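Local coordinates for protein lipid II:glycine glycyltransferase (Staphylococcus aureus, PDB 6SNR) that probably catalyses transfer of the first glycine of the pentaglycine cross-bridge from glycyl-tRNA to the lysine side chain of lipid II in peptidoglycan synthesis, at residues A[131-136]-A[143-148]; A[332-337]-A[375-380]; A[338-343]-A[350-355]; A[356-361]-A[365-370]. One frame throughout, in Å; residues are numbered along the deposited sequence.

Contact 1: residues A[131-136]-A[143-148]; sequences KGFKEG and QPRMTM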
loop_
_atom_site.group_PDB
_atom_site.type_symbol
_atom_site.label_atom_id
_atom_site.label_comp_id
_atom_site.label_asym_id
_atom_site.label_seq_id
_atom_site.Cartn_x
_atom_site.Cartn_y
_atom_site.Cartn_z
ATOM N N LYS A 131 14.716 21.095 3.522
ATOM C CA LYS A 131 13.902 21.204 4.743
ATOM C C LYS A 131 14.609 20.480 5.902
ATOM O O LYS A 131 14.177 20.641 7.057
ATOM C CB LYS A 131 12.498 20.573 4.592
ATOM C CG LYS A 131 11.513 21.371 3.790
ATOM C CD LYS A 131 11.113 22.636 4.494
ATOM C CE LYS A 131 9.910 23.254 3.805
ATOM N NZ LYS A 131 9.586 24.571 4.335
ATOM N N GLY A 132 15.631 19.678 5.575
ATOM C CA GLY A 132 16.486 18.985 6.592
ATOM C C GLY A 132 16.201 17.508 6.793
ATOM O O GLY A 132 15.179 16.992 6.339
ATOM N N PHE A 133 17.088 16.804 7.504
ATOM C CA PHE A 133 16.922 15.373 7.742
ATOM C C PHE A 133 16.274 15.175 9.099
ATOM O O PHE A 133 16.934 14.787 10.095
ATOM C CB PHE A 133 18.238 14.617 7.643
ATOM C CG PHE A 133 18.955 14.814 6.345
ATOM C CD1 PHE A 133 18.571 14.129 5.187
ATOM C CD2 PHE A 133 20.016 15.708 6.254
ATOM C CE1 PHE A 133 19.258 14.305 4.002
ATOM C CE2 PHE A 133 20.699 15.882 5.071
ATOM C CZ PHE A 133 20.324 15.167 3.936
ATOM N N LYS A 134 14.980 15.459 9.140
ATOM C CA LYS A 134 14.185 15.383 10.366
ATOM C C LYS A 134 13.512 13.989 10.549
ATOM O O LYS A 134 13.814 13.047 9.804
ATOM C CB LYS A 134 13.200 16.562 10.429
ATOM C CG LYS A 134 13.830 17.918 10.170
ATOM C CD LYS A 134 12.933 19.052 10.650
ATOM C CE LYS A 134 13.637 20.406 10.628
ATOM N NZ LYS A 134 15.002 20.393 11.217
ATOM N N GLU A 135 12.651 13.817 11.558
ATOM C CA GLU A 135 11.981 12.532 11.751
ATOM C C GLU A 135 11.226 12.092 10.491
ATOM O O GLU A 135 10.758 12.950 9.721
ATOM C CB GLU A 135 10.998 12.510 12.920
ATOM C CG GLU A 135 11.644 12.225 14.289
ATOM C CD GLU A 135 11.855 10.710 14.480
ATOM O OE1 GLU A 135 12.836 10.164 13.975
ATOM O OE2 GLU A 135 11.004 10.044 15.032
ATOM N N GLY A 136 11.050 10.783 10.334
ATOM C CA GLY A 136 10.378 10.279 9.101
ATOM C C GLY A 136 8.989 10.905 8.908
ATOM O O GLY A 136 8.587 11.228 7.762
ATOM N N GLN A 143 5.274 14.935 2.620
ATOM C CA GLN A 143 5.276 13.485 2.543
ATOM C C GLN A 143 6.135 12.901 3.657
ATOM O O GLN A 143 7.046 13.548 4.158
ATOM C CB GLN A 143 5.816 12.985 1.213
ATOM C CG GLN A 143 5.044 13.470 -0.026
ATOM C CD GLN A 143 3.610 13.063 -0.068
ATOM O OE1 GLN A 143 3.228 11.967 0.401
ATOM N NE2 GLN A 143 2.755 13.936 -0.635
ATOM N N PRO A 144 5.874 11.629 3.976
ATOM C CA PRO A 144 6.868 10.959 4.849
ATOM C C PRO A 144 8.238 10.892 4.181
ATOM O O PRO A 144 8.388 10.644 2.967
ATOM C CB PRO A 144 6.304 9.550 5.007
ATOM C CG PRO A 144 4.855 9.595 4.608
ATOM C CD PRO A 144 4.771 10.740 3.604
ATOM N N ARG A 145 9.291 11.124 4.976
ATOM C CA ARG A 145 10.660 11.021 4.518
ATOM C C ARG A 145 11.216 9.624 4.739
ATOM O O ARG A 145 12.291 9.315 4.277
ATOM C CB ARG A 145 11.562 12.078 5.220
ATOM C CG ARG A 145 12.910 12.208 4.559
ATOM C CD ARG A 145 13.789 13.338 5.113
ATOM N NE ARG A 145 14.275 13.031 6.464
ATOM C CZ ARG A 145 15.325 12.253 6.709
ATOM N NH1 ARG A 145 15.976 11.659 5.727
ATOM N NH2 ARG A 145 15.683 12.015 7.968
ATOM N N MET A 146 10.487 8.786 5.497
ATOM C CA MET A 146 10.825 7.388 5.656
ATOM C C MET A 146 9.574 6.559 5.446
ATOM O O MET A 146 8.519 6.900 5.982
ATOM C CB MET A 146 11.413 7.136 7.075
ATOM C CG MET A 146 12.609 7.982 7.376
ATOM S SD MET A 146 13.065 7.830 9.151
ATOM C CE MET A 146 14.305 9.094 9.172
ATOM N N THR A 147 9.741 5.453 4.731
ATOM C CA THR A 147 8.706 4.456 4.528
ATOM C C THR A 147 9.225 3.061 4.805
ATOM O O THR A 147 10.435 2.866 4.953
ATOM C CB THR A 147 8.090 4.501 3.118
ATOM O OG1 THR A 147 9.082 4.227 2.130
ATOM C CG2 THR A 147 7.396 5.835 2.894
ATOM N N MET A 148 8.319 2.106 4.858
ATOM C CA MET A 148 8.671 0.719 5.087
ATOM C C MET A 148 8.284 -0.134 3.907
ATOM O O MET A 148 7.094 -0.204 3.528
ATOM C CB MET A 148 7.992 0.198 6.360
ATOM C CG MET A 148 8.370 1.002 7.586
ATOM S SD MET A 148 10.017 0.619 8.222
ATOM C CE MET A 148 9.633 -0.833 9.210
#
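Arg145 grips the carbonyl of Lys134 with its guanidinium: NH2 donates to Lys134 O at 2.8 Å, nearly straight (164° at the hydrogen) and lying in both the guanidinium and the carbonyl plane, while Arg145 NE reaches Lys134 O weakly at 3.4 Å. One guanidinium face rests on Phe133 CA. The Phe133 ring plane is turned 78° from the guanidinium, and Arg145 NH1 lies at the edge of the phenyl ring, 3.6 Å from Phe133 CD1, so the pair is no cation-pi stack. Extended as far as CG-CD, the arginine chain bends at chi3 (71°), which brings the guanidinium to this loop. Nearer the strand, Arg145 N donates to a lone pair of Gly136 O at 2.9 Å, and Met146 SD packs 3.6 Å from Gly136 CA, close against a residue without a side chain. Farther out, Tyr141 OH holds both Arg145 NE and Glu135 O, and Lys384 O takes Arg145 NH1; all three nitrogens of this buried residue thus have neutral oxygen partners. Phe133 centres an inverse gamma turn. The loop belongs to the passage from strand 129-130, at the edge of one mixed sheet, to strand 146-151 of the other, linking the two GNAT-like halves characteristic of FemABX proteins.

Contact 2: residues A[332-337]-A[375-380]; sequences PNHHMQ and KVWGTY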
loop_
_atom_site.group_PDB
_atom_site.type_symbol
_atom_site.label_atom_id
_atom_site.label_comp_id
_atom_site.label_asym_id
_atom_site.label_seq_id
_atom_site.Cartn_x
_atom_site.Cartn_y
_atom_site.Cartn_z
ATOM N N PRO A 332 -7.889 -11.964 9.686
ATOM C CA PRO A 332 -8.169 -11.498 8.319
ATOM C C PRO A 332 -7.142 -10.525 7.736
ATOM O O PRO A 332 -6.848 -10.660 6.552
ATOM C CB PRO A 332 -9.544 -10.866 8.440
ATOM C CG PRO A 332 -9.556 -10.337 9.821
ATOM C CD PRO A 332 -8.867 -11.418 10.644
ATOM N N ASN A 333 -6.609 -9.605 8.537
ATOM C CA ASN A 333 -5.590 -8.640 8.039
ATOM C C ASN A 333 -4.322 -9.344 7.580
ATOM O O ASN A 333 -3.703 -8.955 6.600
ATOM C CB ASN A 333 -5.251 -7.604 9.113
ATOM C CG ASN A 333 -6.451 -6.726 9.476
ATOM O OD1 ASN A 333 -6.821 -6.583 10.637
ATOM N ND2 ASN A 333 -7.051 -6.133 8.478
ATOM N N HIS A 334 -3.933 -10.425 8.260
ATOM C CA HIS A 334 -2.730 -11.166 7.866
ATOM C C HIS A 334 -2.924 -11.918 6.568
ATOM O O HIS A 334 -2.019 -11.949 5.711
ATOM C CB HIS A 334 -2.345 -12.176 8.982
ATOM C CG HIS A 334 -1.991 -11.524 10.272
ATOM N ND1 HIS A 334 -2.937 -11.006 11.128
ATOM C CD2 HIS A 334 -0.797 -11.278 10.849
ATOM C CE1 HIS A 334 -2.336 -10.486 12.177
ATOM N NE2 HIS A 334 -1.035 -10.646 12.030
ATOM N N HIS A 335 -4.124 -12.481 6.384
ATOM C CA HIS A 335 -4.484 -13.120 5.137
ATOM C C HIS A 335 -4.473 -12.102 3.984
ATOM O O HIS A 335 -3.843 -12.326 2.937
ATOM C CB HIS A 335 -5.873 -13.773 5.266
ATOM C CG HIS A 335 -6.139 -14.796 4.226
ATOM N ND1 HIS A 335 -7.362 -15.439 4.095
ATOM C CD2 HIS A 335 -5.366 -15.262 3.230
ATOM C CE1 HIS A 335 -7.319 -16.246 3.061
ATOM N NE2 HIS A 335 -6.116 -16.170 2.526
ATOM N N MET A 336 -5.123 -10.969 4.269
ATOM C CA MET A 336 -5.191 -9.827 3.326
ATOM C C MET A 336 -3.820 -9.333 2.852
ATOM O O MET A 336 -3.572 -9.266 1.614
ATOM C CB MET A 336 -5.952 -8.649 3.945
ATOM C CG MET A 336 -6.548 -7.720 2.893
ATOM S SD MET A 336 -7.572 -6.476 3.705
ATOM C CE MET A 336 -6.501 -5.602 4.787
ATOM N N GLN A 337 -2.930 -9.089 3.799
ATOM C CA GLN A 337 -1.568 -8.569 3.455
ATOM C C GLN A 337 -0.812 -9.512 2.542
ATOM O O GLN A 337 -0.277 -9.107 1.506
ATOM C CB GLN A 337 -0.717 -8.273 4.669
ATOM C CG GLN A 337 -1.156 -7.054 5.451
ATOM C CD GLN A 337 -1.010 -5.753 4.660
ATOM O OE1 GLN A 337 -0.255 -5.687 3.675
ATOM N NE2 GLN A 337 -1.699 -4.706 5.125
ATOM N N LYS A 375 7.022 -3.120 10.767
ATOM C CA LYS A 375 8.341 -3.739 10.874
ATOM C C LYS A 375 8.314 -5.287 10.745
ATOM O O LYS A 375 9.324 -5.874 10.470
ATOM C CB LYS A 375 9.034 -3.322 12.171
ATOM C CG LYS A 375 8.469 -3.915 13.471
ATOM C CD LYS A 375 9.263 -3.373 14.646
ATOM C CE LYS A 375 9.178 -4.291 15.858
ATOM N NZ LYS A 375 10.096 -3.833 16.940
ATOM N N VAL A 376 7.159 -5.920 10.949
ATOM C CA VAL A 376 7.095 -7.394 10.956
ATOM C C VAL A 376 6.833 -8.028 9.615
ATOM O O VAL A 376 6.764 -9.242 9.497
ATOM C CB VAL A 376 6.095 -7.927 12.025
ATOM C CG1 VAL A 376 6.471 -7.444 13.410
ATOM C CG2 VAL A 376 4.659 -7.580 11.705
ATOM N N TRP A 377 6.667 -7.193 8.564
ATOM C CA TRP A 377 6.276 -7.653 7.265
ATOM C C TRP A 377 7.409 -7.778 6.217
ATOM O O TRP A 377 7.182 -7.629 4.993
ATOM C CB TRP A 377 5.147 -6.707 6.751
ATOM C CG TRP A 377 3.880 -7.015 7.470
ATOM C CD1 TRP A 377 3.332 -6.331 8.483
ATOM C CD2 TRP A 377 3.004 -8.125 7.208
ATOM N NE1 TRP A 377 2.151 -6.943 8.891
ATOM C CE2 TRP A 377 1.930 -8.038 8.116
ATOM C CE3 TRP A 377 3.044 -9.207 6.308
ATOM C CZ2 TRP A 377 0.889 -9.013 8.163
ATOM C CZ3 TRP A 377 1.986 -10.141 6.332
ATOM C CH2 TRP A 377 0.943 -10.037 7.294
ATOM N N GLY A 378 8.618 -8.129 6.661
ATOM C CA GLY A 378 9.729 -8.247 5.763
ATOM C C GLY A 378 10.166 -6.925 5.108
ATOM O O GLY A 378 10.736 -6.918 4.014
ATOM N N THR A 379 9.968 -5.865 5.867
ATOM C CA THR A 379 10.220 -4.516 5.399
ATOM C C THR A 379 11.608 -4.037 5.697
ATOM O O THR A 379 12.196 -4.406 6.733
ATOM C CB THR A 379 9.258 -3.537 6.076
ATOM O OG1 THR A 379 9.237 -3.761 7.495
ATOM C CG2 THR A 379 7.837 -3.685 5.518
ATOM N N TYR A 380 12.126 -3.173 4.817
ATOM C CA TYR A 380 13.279 -2.378 5.141
ATOM C C TYR A 380 12.894 -0.925 5.194
ATOM O O TYR A 380 11.903 -0.511 4.585
ATOM C CB TYR A 380 14.423 -2.573 4.158
ATOM C CG TYR A 380 14.155 -2.040 2.760
ATOM C CD1 TYR A 380 13.594 -2.870 1.816
ATOM C CD2 TYR A 380 14.480 -0.737 2.398
ATOM C CE1 TYR A 380 13.325 -2.449 0.555
ATOM C CE2 TYR A 380 14.230 -0.314 1.074
ATOM C CZ TYR A 380 13.645 -1.196 0.185
ATOM O OH TYR A 380 13.328 -0.890 -1.139
#
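Gln337 and Trp377 mark the closest backbone approach, with CA atoms 8.8 Å apart, so the opening turns of helix 332-347 and the loop after helix 368-374 meet through one large indole reaching across. The setting is the GNAT-like half of this FemABX protein built on the sheet that contains strand 351-356, one of whose helices is covered here by the loop leading to edge strand 380-383. Trp377 points its six-membered ring at the helix and crosses Gln337 at about a right angle. Gln337 CB sits over one face, 3.8 Å from the centroid of that Trp377 ring and 21° off its normal, in a CH-pi contact. Chi2 of Gln337 (-65°) folds the chain back, turning the amide off the indole; its OE1 is hydrogen-bonded to Tyr352 OH. His334, one turn earlier, comes in obliquely: its ring centroid lies 5.9 Å from that of the Trp377 six-membered ring with the planes at 41°, neither a stack nor a T-shaped pair. Phe163 meets the indole edge-to-face, and Phe354 and Phe373 also touch it, making Trp377 the hub of an aromatic cluster. The backbone after it turns through Gly378, which has positive phi, and Trp377 O is hydrogen-bonded to Thr150 OG1. At the far rim of the indole, Trp377 CH2 lies 3.9 Å from His334 O.

Contact 3: residues A[338-343]-A[350-355]; sequences YTMMKY and TTYDFG
The helix-to-strand half of a beta-alpha-beta unit is joined here: Met340 and Met341 of helix 332-347 pack on Tyr352 and Phe354 of strand 351-356. The short axes approach to 9.3 Å and run at 139° to each other. Met341 carries most of the contact. Its CG stands over the centre of the Tyr352 ring, 3.6 Å from the centroid and only 4° off the normal, a CH-pi contact almost exactly on the axis of the ring. Met341 SD follows above the same face, 4.8 Å from the Tyr352 centroid, as a more distant Met-aromatic contact. Extended beyond CG, the chain then carries its methyl past tyrosine to the edge of the next aromatic, Met341 CE lying 3.7 Å from Phe354 CZ. In the full unit, strand 315-323 precedes the helix and pairs in parallel with strand 351-356; Tyr318 on it also touches Tyr352. Tyr352 already leaves the strand toward the helix, and with CG anti to the backbone N (chi1 -178°) its ring carries the hydroxyl to Met340, OH to CE 3.3 Å. That buried hydroxyl is hydrogen-bonded to Gln337 OE1, a turn earlier on the helix. Tyr352 CE1 in turn lies over the rim of one Phe354 face. At the strand's end, Asp353 OD1 accepts from Gly355 N at 2.8 Å, closing an Asx turn around Phe354.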
loop_
_atom_site.group_PDB
_atom_site.type_symbol
_atom_site.label_atom_id
_atom_site.label_comp_id
_atom_site.label_asym_id
_atom_site.label_seq_id
_atom_site.Cartn_x
_atom_site.Cartn_y
_atom_site.Cartn_z
ATOM N N TYR A 338 -0.729 -10.786 2.913
ATOM C CA TYR A 338 0.045 -11.721 2.128
ATOM C C TYR A 338 -0.550 -11.904 0.725
ATOM O O TYR A 338 0.175 -11.989 -0.258
ATOM C CB TYR A 338 0.117 -13.065 2.913
ATOM C CG TYR A 338 0.947 -14.161 2.264
ATOM C CD1 TYR A 338 2.292 -13.972 1.985
ATOM C CD2 TYR A 338 0.410 -15.427 2.017
ATOM C CE1 TYR A 338 3.092 -14.980 1.444
ATOM C CE2 TYR A 338 1.207 -16.450 1.479
ATOM C CZ TYR A 338 2.540 -16.208 1.195
ATOM O OH TYR A 338 3.359 -17.195 0.665
ATOM N N THR A 339 -1.887 -11.995 0.639
ATOM C CA THR A 339 -2.599 -12.100 -0.643
ATOM C C THR A 339 -2.281 -10.884 -1.554
ATOM O O THR A 339 -2.024 -11.066 -2.752
ATOM C CB THR A 339 -4.108 -12.257 -0.443
ATOM O OG1 THR A 339 -4.348 -13.447 0.343
ATOM C CG2 THR A 339 -4.762 -12.427 -1.751
ATOM N N MET A 340 -2.267 -9.698 -0.952
ATOM C CA MET A 340 -2.062 -8.456 -1.723
ATOM C C MET A 340 -0.636 -8.375 -2.226
ATOM O O MET A 340 -0.398 -7.933 -3.366
ATOM C CB MET A 340 -2.446 -7.191 -0.921
ATOM C CG MET A 340 -3.956 -7.046 -0.757
ATOM S SD MET A 340 -4.463 -5.496 -0.013
ATOM C CE MET A 340 -3.618 -5.567 1.530
ATOM N N MET A 341 0.314 -8.845 -1.431
ATOM C CA MET A 341 1.700 -8.870 -1.867
ATOM C C MET A 341 1.844 -9.791 -3.050
ATOM O O MET A 341 2.508 -9.459 -4.030
ATOM C CB MET A 341 2.621 -9.283 -0.756
ATOM C CG MET A 341 2.798 -8.254 0.344
ATOM S SD MET A 341 3.810 -8.991 1.664
ATOM C CE MET A 341 3.834 -7.666 2.870
ATOM N N LYS A 342 1.228 -10.976 -2.979
ATOM C CA LYS A 342 1.300 -11.910 -4.097
ATOM C C LYS A 342 0.638 -11.344 -5.363
ATOM O O LYS A 342 1.224 -11.476 -6.440
ATOM C CB LYS A 342 0.718 -13.290 -3.709
ATOM C CG LYS A 342 1.593 -14.027 -2.694
ATOM C CD LYS A 342 1.002 -15.415 -2.391
ATOM C CE LYS A 342 -0.493 -15.346 -2.089
ATOM N NZ LYS A 342 -1.092 -16.666 -1.706
ATOM N N TYR A 343 -0.528 -10.696 -5.228
ATOM C CA TYR A 343 -1.231 -10.073 -6.336
ATOM C C TYR A 343 -0.341 -8.993 -6.947
ATOM O O TYR A 343 -0.231 -8.884 -8.172
ATOM C CB TYR A 343 -2.555 -9.413 -5.886
ATOM C CG TYR A 343 -3.263 -8.700 -7.009
ATOM C CD1 TYR A 343 -2.982 -7.389 -7.328
ATOM C CD2 TYR A 343 -4.191 -9.360 -7.793
ATOM C CE1 TYR A 343 -3.607 -6.763 -8.379
ATOM C CE2 TYR A 343 -4.825 -8.743 -8.845
ATOM C CZ TYR A 343 -4.558 -7.418 -9.117
ATOM O OH TYR A 343 -5.170 -6.770 -10.167
ATOM N N THR A 350 7.758 -5.037 -7.853
ATOM C CA THR A 350 8.863 -5.662 -7.127
ATOM C C THR A 350 9.063 -5.125 -5.722
ATOM O O THR A 350 9.882 -5.694 -4.949
ATOM C CB THR A 350 10.192 -5.533 -7.908
ATOM O OG1 THR A 350 10.488 -4.142 -8.059
ATOM C CG2 THR A 350 10.077 -6.202 -9.271
ATOM N N THR A 351 8.344 -4.046 -5.362
ATOM C CA THR A 351 8.295 -3.532 -4.003
ATOM C C THR A 351 6.856 -3.273 -3.577
ATOM O O THR A 351 6.018 -2.949 -4.392
ATOM C CB THR A 351 9.136 -2.247 -3.788
ATOM O OG1 THR A 351 8.778 -1.274 -4.768
ATOM C CG2 THR A 351 10.612 -2.550 -3.913
ATOM N N TYR A 352 6.609 -3.409 -2.290
ATOM C CA TYR A 352 5.298 -3.249 -1.657
ATOM C C TYR A 352 5.502 -2.297 -0.478
ATOM O O TYR A 352 6.182 -2.595 0.512
ATOM C CB TYR A 352 4.780 -4.609 -1.216
ATOM C CG TYR A 352 3.421 -4.663 -0.591
ATOM C CD1 TYR A 352 3.231 -4.481 0.790
ATOM C CD2 TYR A 352 2.311 -4.980 -1.350
ATOM C CE1 TYR A 352 1.978 -4.567 1.363
ATOM C CE2 TYR A 352 1.060 -5.070 -0.792
ATOM C CZ TYR A 352 0.892 -4.882 0.565
ATOM O OH TYR A 352 -0.348 -4.973 1.126
ATOM N N ASP A 353 5.009 -1.063 -0.633
ATOM C CA ASP A 353 5.304 0.045 0.252
ATOM C C ASP A 353 4.159 0.248 1.246
ATOM O O ASP A 353 3.019 0.596 0.886
ATOM C CB ASP A 353 5.532 1.291 -0.646
ATOM C CG ASP A 353 6.037 2.485 0.092
ATOM O OD1 ASP A 353 5.940 2.566 1.326
ATOM O OD2 ASP A 353 6.497 3.401 -0.622
ATOM N N PHE A 354 4.455 0.055 2.539
ATOM C CA PHE A 354 3.483 0.279 3.598
ATOM C C PHE A 354 3.309 1.732 4.019
ATOM O O PHE A 354 2.536 2.022 4.930
ATOM C CB PHE A 354 3.895 -0.503 4.847
ATOM C CG PHE A 354 3.560 -1.964 4.798
ATOM C CD1 PHE A 354 4.453 -2.866 4.263
ATOM C CD2 PHE A 354 2.424 -2.449 5.431
ATOM C CE1 PHE A 354 4.171 -4.223 4.253
ATOM C CE2 PHE A 354 2.144 -3.833 5.441
ATOM C CZ PHE A 354 3.016 -4.697 4.858
ATOM N N GLY A 355 4.075 2.637 3.405
ATOM C CA GLY A 355 4.014 4.052 3.696
ATOM C C GLY A 355 4.821 4.467 4.922
ATOM O O GLY A 355 5.711 3.748 5.359
#

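Contact 4: residues A[356-361]-A[365-370]; sequences GTDNDP and SEHYGL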
loop_
_atom_site.group_PDB
_atom_site.type_symbol
_atom_site.label_atom_id
_atom_site.label_comp_id
_atom_site.label_asym_id
_atom_site.label_seq_id
_atom_site.Cartn_x
_atom_site.Cartn_y
_atom_site.Cartn_z
ATOM N N GLY A 356 4.435 5.605 5.511
ATOM C CA GLY A 356 5.310 6.323 6.406
ATOM C C GLY A 356 5.575 5.726 7.776
ATOM O O GLY A 356 4.737 5.026 8.333
ATOM N N THR A 357 6.704 6.139 8.311
ATOM C CA THR A 357 7.112 5.785 9.677
ATOM C C THR A 357 8.146 6.768 10.156
ATOM O O THR A 357 8.894 7.324 9.381
ATOM C CB THR A 357 7.659 4.334 9.698
ATOM O OG1 THR A 357 7.812 3.890 11.081
ATOM C CG2 THR A 357 8.963 4.191 8.995
ATOM N N ASP A 358 8.264 6.901 11.495
ATOM C CA ASP A 358 9.497 7.282 12.125
ATOM C C ASP A 358 10.452 6.093 12.245
ATOM O O ASP A 358 10.036 4.940 12.217
ATOM C CB ASP A 358 9.218 7.809 13.572
ATOM C CG ASP A 358 8.517 9.147 13.610
ATOM O OD1 ASP A 358 8.676 10.008 12.683
ATOM O OD2 ASP A 358 7.814 9.412 14.638
ATOM N N ASN A 359 11.739 6.403 12.335
ATOM C CA ASN A 359 12.758 5.363 12.542
ATOM C C ASN A 359 12.826 4.964 14.023
ATOM O O ASN A 359 13.397 5.698 14.788
ATOM C CB ASN A 359 14.116 5.857 12.106
ATOM C CG ASN A 359 15.199 4.761 12.143
ATOM O OD1 ASN A 359 14.920 3.634 12.525
ATOM N ND2 ASN A 359 16.424 5.088 11.735
ATOM N N ASP A 360 12.238 3.821 14.355
ATOM C CA ASP A 360 12.306 3.199 15.702
ATOM C C ASP A 360 11.905 4.169 16.791
ATOM O O ASP A 360 12.696 4.472 17.710
ATOM C CB ASP A 360 13.704 2.698 15.941
ATOM C CG ASP A 360 13.807 1.811 17.209
ATOM O OD1 ASP A 360 12.862 1.082 17.500
ATOM O OD2 ASP A 360 14.835 1.932 17.895
ATOM N N PRO A 361 10.677 4.717 16.706
ATOM C CA PRO A 361 10.250 5.638 17.736
ATOM C C PRO A 361 10.040 4.949 19.097
ATOM O O PRO A 361 9.818 3.747 19.143
ATOM C CB PRO A 361 8.905 6.153 17.202
ATOM C CG PRO A 361 8.386 5.020 16.404
ATOM C CD PRO A 361 9.571 4.375 15.769
ATOM N N SER A 365 5.384 7.749 21.724
ATOM C CA SER A 365 5.238 8.699 20.624
ATOM C C SER A 365 4.006 8.353 19.775
ATOM O O SER A 365 3.552 7.221 19.747
ATOM C CB SER A 365 6.521 8.774 19.802
ATOM O OG SER A 365 6.790 7.542 19.186
ATOM N N GLU A 366 3.437 9.353 19.118
ATOM C CA GLU A 366 2.164 9.167 18.408
ATOM C C GLU A 366 2.214 8.130 17.277
ATOM O O GLU A 366 1.197 7.506 16.963
ATOM C CB GLU A 366 1.618 10.498 17.885
ATOM C CG GLU A 366 2.570 11.323 17.039
ATOM C CD GLU A 366 1.932 12.601 16.500
ATOM O OE1 GLU A 366 2.507 13.679 16.717
ATOM O OE2 GLU A 366 0.866 12.542 15.849
ATOM N N HIS A 367 3.396 7.944 16.694
ATOM C CA HIS A 367 3.569 7.020 15.561
ATOM C C HIS A 367 4.149 5.620 15.884
ATOM O O HIS A 367 4.462 4.836 14.975
ATOM C CB HIS A 367 4.437 7.678 14.474
ATOM C CG HIS A 367 4.000 9.057 14.110
ATOM N ND1 HIS A 367 2.716 9.350 13.714
ATOM C CD2 HIS A 367 4.680 10.225 14.063
ATOM C CE1 HIS A 367 2.617 10.637 13.458
ATOM N NE2 HIS A 367 3.787 11.194 13.676
ATOM N N TYR A 368 4.296 5.259 17.168
ATOM C CA TYR A 368 4.824 3.956 17.484
ATOM C C TYR A 368 4.050 2.791 16.835
ATOM O O TYR A 368 4.644 1.832 16.343
ATOM C CB TYR A 368 4.863 3.747 19.020
ATOM C CG TYR A 368 5.384 2.382 19.357
ATOM C CD1 TYR A 368 6.731 2.095 19.239
ATOM C CD2 TYR A 368 4.523 1.351 19.743
ATOM C CE1 TYR A 368 7.220 0.836 19.509
ATOM C CE2 TYR A 368 4.999 0.076 20.027
ATOM C CZ TYR A 368 6.345 -0.172 19.912
ATOM O OH TYR A 368 6.827 -1.425 20.187
ATOM N N GLY A 369 2.725 2.873 16.794
ATOM C CA GLY A 369 1.938 1.770 16.293
ATOM C C GLY A 369 2.246 1.478 14.825
ATOM O O GLY A 369 2.290 0.308 14.394
ATOM N N LEU A 370 2.520 2.537 14.068
ATOM C CA LEU A 370 2.912 2.322 12.657
ATOM C C LEU A 370 4.194 1.519 12.515
ATOM O O LEU A 370 4.338 0.704 11.596
ATOM C CB LEU A 370 3.106 3.659 11.927
ATOM C CG LEU A 370 1.869 4.544 11.840
ATOM C CD1 LEU A 370 2.223 5.935 11.343
ATOM C CD2 LEU A 370 0.804 3.919 10.967
HETATM O O HOH W 1 6.454 5.286 13.167
#
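Asp358 and His367 meet with carboxylate and imidazole planes 72° apart, the acid oxygen OD2 lying in the plane of the ring at its edge, 3.3 Å from His367 CD2. It thus faces a carbon corner of the imidazole; NE2 is 4.5 Å from Asp358 OD2. The other oxygen, Asp358 OD1, takes a hydrogen bond from Leu137 N, and Glu366 CG covers one face of the histidine over its centre. At the other end of the loop, Pro361 lies against both Ser365 and Tyr368: its CB is 3.2 Å from Ser365 OG, and its carbonyl oxygen O meets the tyrosine edge, 3.5 Å from Tyr368 CD1. With CG anti to the backbone N (chi1 179°), Tyr368 presents that edge to the proline; Ser365 OG is itself hydrogen-bonded to Asp362 O. A water donates to Thr357 OG1 at 2.9 Å and to His367 O at 2.7 Å, joining the loop to the turn before the helix, while Thr357 OG1 donates to Asp358 O. Residues 365-368 form a type I turn that places His367 at the N-cap of helix 368-374. Leu370 CD1 packs near Gly356 O, so the helix start folds back on the end of strand 351-356, and Trp371 on the same helix touches Pro361 and Thr357.

Contact 1 comes first along the chain; contact 3 and then contact 4 follow, both nested inside the loop closed by contact 2. Contacts 2 and 3 share helix 332-347, with centres 9 Å apart, and are joined through Gln337, Tyr352, Trp377 and Phe354 into one buried aromatic region. Contacts 1 and 3 have centres 21 Å apart but reach neighbouring strands, 146-151 and 351-356, of one sheet. Contact 4, 11 Å from contact 1 between centres, continues that pairing through Met146 and Thr357. Together they run from the passage between the two sheets to the interior of the second GNAT-like half.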